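PDB 3VAS: putative adenosine kinase from Schistosoma mansoni, which probably catalyses the ATP-dependent phosphorylation of adenosine to AMP, as a member of the ribokinase (pfkB) family. Local coordinates for residues Thr84-Lys89 with Ser354-Gly359. Sequence-based numbering, arbitrary orientation.
Sequences TLNTVK and SGFSLG
In the adenosine pocket of this ribokinase-family kinase, the amide of Asn86 makes an offset stack on the Phe356 ring. Asn86 lies on helix 83-95, and Phe356 is in the loop after helix 336-351. The amide and ring planes are only 2° apart. Asn86 CG sits 3.5 Å from Phe356 CG, and OD1 and ND2 reach past the ring margin beside CD2 and CD1. Asn86 CB makes a CH-pi contact over the same face, 3.5 Å from the ring centroid and 3° off the normal. Farther along the ring, Asn86 O comes to 3.2 Å from Phe356 CE2. Phe356 CG lies roughly opposite the backbone N (chi1 -155°), which sends the ring from the centre of an inverse gamma turn toward the helix.

Beyond CG the Lys89 chain is extended and slides past this ring, with CE 4.0 Å from Phe356 CD2. A water joins the two segments: it accepts from Lys89 NZ at 2.7 Å and donates to Phe356 O at 2.6 Å. NZ also forms a salt bridge with Asp119. Leu358 CD1 rests against the helix, 4.1 Å from Lys89 O.

Asn86 ND2 hydrogen-bonds to Asp320 OD2 and to the ribose O3' of the bound adenosine. The stack and these bonds together restrict rotation of the amide. Phe356 probably acts as a second-shell residue that helps position Asn86 for the ribose.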
ATOM      1  N   THR A  84      -2.493   1.802   1.938  1.00 15.67           N
ATOM      2  CA  THR A  84      -2.671   3.030   1.175  1.00 17.25           C
ATOM      3  C   THR A  84      -2.426   4.247   2.058  1.00 19.59           C
ATOM      4  O   THR A  84      -1.771   5.203   1.645  1.00 20.09           O
ATOM      5  CB  THR A  84      -4.082   3.129   0.558  1.00 18.83           C
ATOM      6  OG1 THR A  84      -4.322   2.004  -0.298  1.00 17.82           O
ATOM      7  CG2 THR A  84      -4.231   4.423  -0.248  1.00 15.83           C
ATOM      8  N   LEU A  85      -2.949   4.196   3.280  1.00 18.66           N
ATOM      9  CA  LEU A  85      -2.803   5.298   4.215  1.00 17.75           C
ATOM     10  C   LEU A  85      -1.333   5.524   4.588  1.00 17.48           C
ATOM     11  O   LEU A  85      -0.883   6.667   4.645  1.00 17.16           O
ATOM     12  CB  LEU A  85      -3.679   5.090   5.462  1.00 15.82           C
ATOM     13  CG  LEU A  85      -3.553   6.162   6.550  1.00 17.50           C
ATOM     14  CD1 LEU A  85      -3.810   7.565   5.986  1.00 16.25           C
ATOM     15  CD2 LEU A  85      -4.483   5.876   7.735  1.00 15.26           C
ATOM     16  N   ASN A  86      -0.596   4.437   4.826  1.00 16.30           N
ATOM     17  CA  ASN A  86       0.839   4.523   5.096  1.00 17.64           C
ATOM     18  C   ASN A  86       1.568   5.307   3.998  1.00 21.39           C
ATOM     19  O   ASN A  86       2.324   6.241   4.276  1.00 20.49           O
ATOM     20  CB  ASN A  86       1.472   3.129   5.212  1.00 16.58           C
ATOM     21  CG  ASN A  86       1.123   2.410   6.510  1.00 19.86           C
ATOM     22  OD1 ASN A  86       0.606   3.004   7.459  1.00 22.23           O
ATOM     23  ND2 ASN A  86       1.437   1.117   6.560  1.00 15.83           N
ATOM     24  N   THR A  87       1.316   4.922   2.751  1.00 19.89           N
ATOM     25  CA  THR A  87       1.965   5.532   1.597  1.00 19.74           C
ATOM     26  C   THR A  87       1.597   7.003   1.431  1.00 21.06           C
ATOM     27  O   THR A  87       2.468   7.861   1.280  1.00 22.93           O
ATOM     28  CB  THR A  87       1.618   4.757   0.306  1.00 14.75           C
ATOM     29  OG1 THR A  87       2.209   3.453   0.366  1.00 17.05           O
ATOM     30  CG2 THR A  87       2.140   5.479  -0.927  1.00 15.40           C
ATOM     31  N   VAL A  88       0.302   7.296   1.474  1.00 20.56           N
ATOM     32  CA  VAL A  88      -0.172   8.656   1.248  1.00 20.31           C
ATOM     33  C   VAL A  88       0.266   9.627   2.343  1.00 20.44           C
ATOM     34  O   VAL A  88       0.659  10.757   2.058  1.00 22.86           O
ATOM     35  CB  VAL A  88      -1.699   8.680   1.068  1.00 23.08           C
ATOM     36  CG1 VAL A  88      -2.234  10.111   1.108  1.00 23.06           C
ATOM     37  CG2 VAL A  88      -2.068   7.993  -0.233  1.00 22.29           C
ATOM     38  N   LYS A  89       0.226   9.193   3.596  1.00 22.50           N
ATOM     39  CA  LYS A  89       0.626  10.090   4.670  1.00 22.42           C
ATOM     40  C   LYS A  89       2.138  10.313   4.688  1.00 21.90           C
ATOM     41  O   LYS A  89       2.608  11.365   5.114  1.00 23.84           O
ATOM     42  CB  LYS A  89       0.093   9.628   6.032  1.00 23.71           C
ATOM     43  CG  LYS A  89       0.768   8.411   6.635  1.00 23.90           C
ATOM     44  CD  LYS A  89       0.027   7.989   7.909  1.00 25.27           C
ATOM     45  CE  LYS A  89       0.820   6.966   8.710  1.00 26.23           C
ATOM     46  NZ  LYS A  89       0.109   6.568   9.958  1.00 26.54           N
ATOM     47  N   SER A 354      10.096   0.906  14.302  1.00 40.19           N
ATOM     48  CA  SER A 354       9.077  -0.079  14.659  1.00 40.72           C
ATOM     49  C   SER A 354       7.696   0.313  14.133  1.00 38.97           C
ATOM     50  O   SER A 354       7.152   1.357  14.501  1.00 40.39           O
ATOM     51  CB  SER A 354       9.025  -0.265  16.178  1.00 45.10           C
ATOM     52  OG  SER A 354      10.314  -0.528  16.710  1.00 48.97           O
ATOM     53  N   GLY A 355       7.127  -0.536  13.282  1.00 35.89           N
ATOM     54  CA  GLY A 355       5.857  -0.235  12.638  1.00 35.51           C
ATOM     55  C   GLY A 355       6.005   0.912  11.656  1.00 33.08           C
ATOM     56  O   GLY A 355       7.115   1.385  11.408  1.00 32.41           O
ATOM     57  N   PHE A 356       4.897   1.375  11.088  1.00 31.89           N
ATOM     58  CA  PHE A 356       4.981   2.523  10.194  1.00 29.72           C
ATOM     59  C   PHE A 356       4.996   3.815  11.006  1.00 30.41           C
ATOM     60  O   PHE A 356       4.001   4.538  11.082  1.00 33.06           O
ATOM     61  CB  PHE A 356       3.852   2.526   9.166  1.00 27.35           C
ATOM     62  CG  PHE A 356       4.194   3.279   7.913  1.00 26.85           C
ATOM     63  CD1 PHE A 356       4.828   2.639   6.857  1.00 23.06           C
ATOM     64  CD2 PHE A 356       3.899   4.633   7.795  1.00 22.35           C
ATOM     65  CE1 PHE A 356       5.158   3.330   5.700  1.00 22.34           C
ATOM     66  CE2 PHE A 356       4.223   5.330   6.644  1.00 21.37           C
ATOM     67  CZ  PHE A 356       4.856   4.678   5.594  1.00 23.63           C
ATOM     68  N   SER A 357       6.141   4.088  11.619  1.00 27.18           N
ATOM     69  CA  SER A 357       6.292   5.238  12.500  1.00 27.78           C
ATOM     70  C   SER A 357       7.047   6.360  11.794  1.00 27.16           C
ATOM     71  O   SER A 357       8.188   6.175  11.381  1.00 32.41           O
ATOM     72  CB  SER A 357       7.042   4.821  13.767  1.00 29.25           C
ATOM     73  OG  SER A 357       7.287   5.932  14.612  1.00 36.07           O
ATOM     74  N   LEU A 358       6.407   7.517  11.651  1.00 26.02           N
ATOM     75  CA  LEU A 358       7.060   8.695  11.073  1.00 27.11           C
ATOM     76  C   LEU A 358       7.436   9.681  12.175  1.00 26.94           C
ATOM     77  O   LEU A 358       6.562  10.282  12.795  1.00 30.39           O
ATOM     78  CB  LEU A 358       6.133   9.384  10.065  1.00 25.82           C
ATOM     79  CG  LEU A 358       5.769   8.621   8.789  1.00 24.88           C
ATOM     80  CD1 LEU A 358       4.693   9.364   8.008  1.00 20.52           C
ATOM     81  CD2 LEU A 358       7.011   8.410   7.937  1.00 22.13           C
ATOM     82  N   GLY A 359       8.732   9.842  12.421  1.00 27.71           N
ATOM     83  CA  GLY A 359       9.210  10.736  13.465  1.00 31.05           C
ATOM     84  C   GLY A 359       9.301  12.185  13.017  1.00 30.74           C
ATOM     85  O   GLY A 359       8.601  12.599  12.093  1.00 29.20           O
TER
HETATM   86  O   HOH W   1       1.509   4.924  11.580  1.00 25.86           O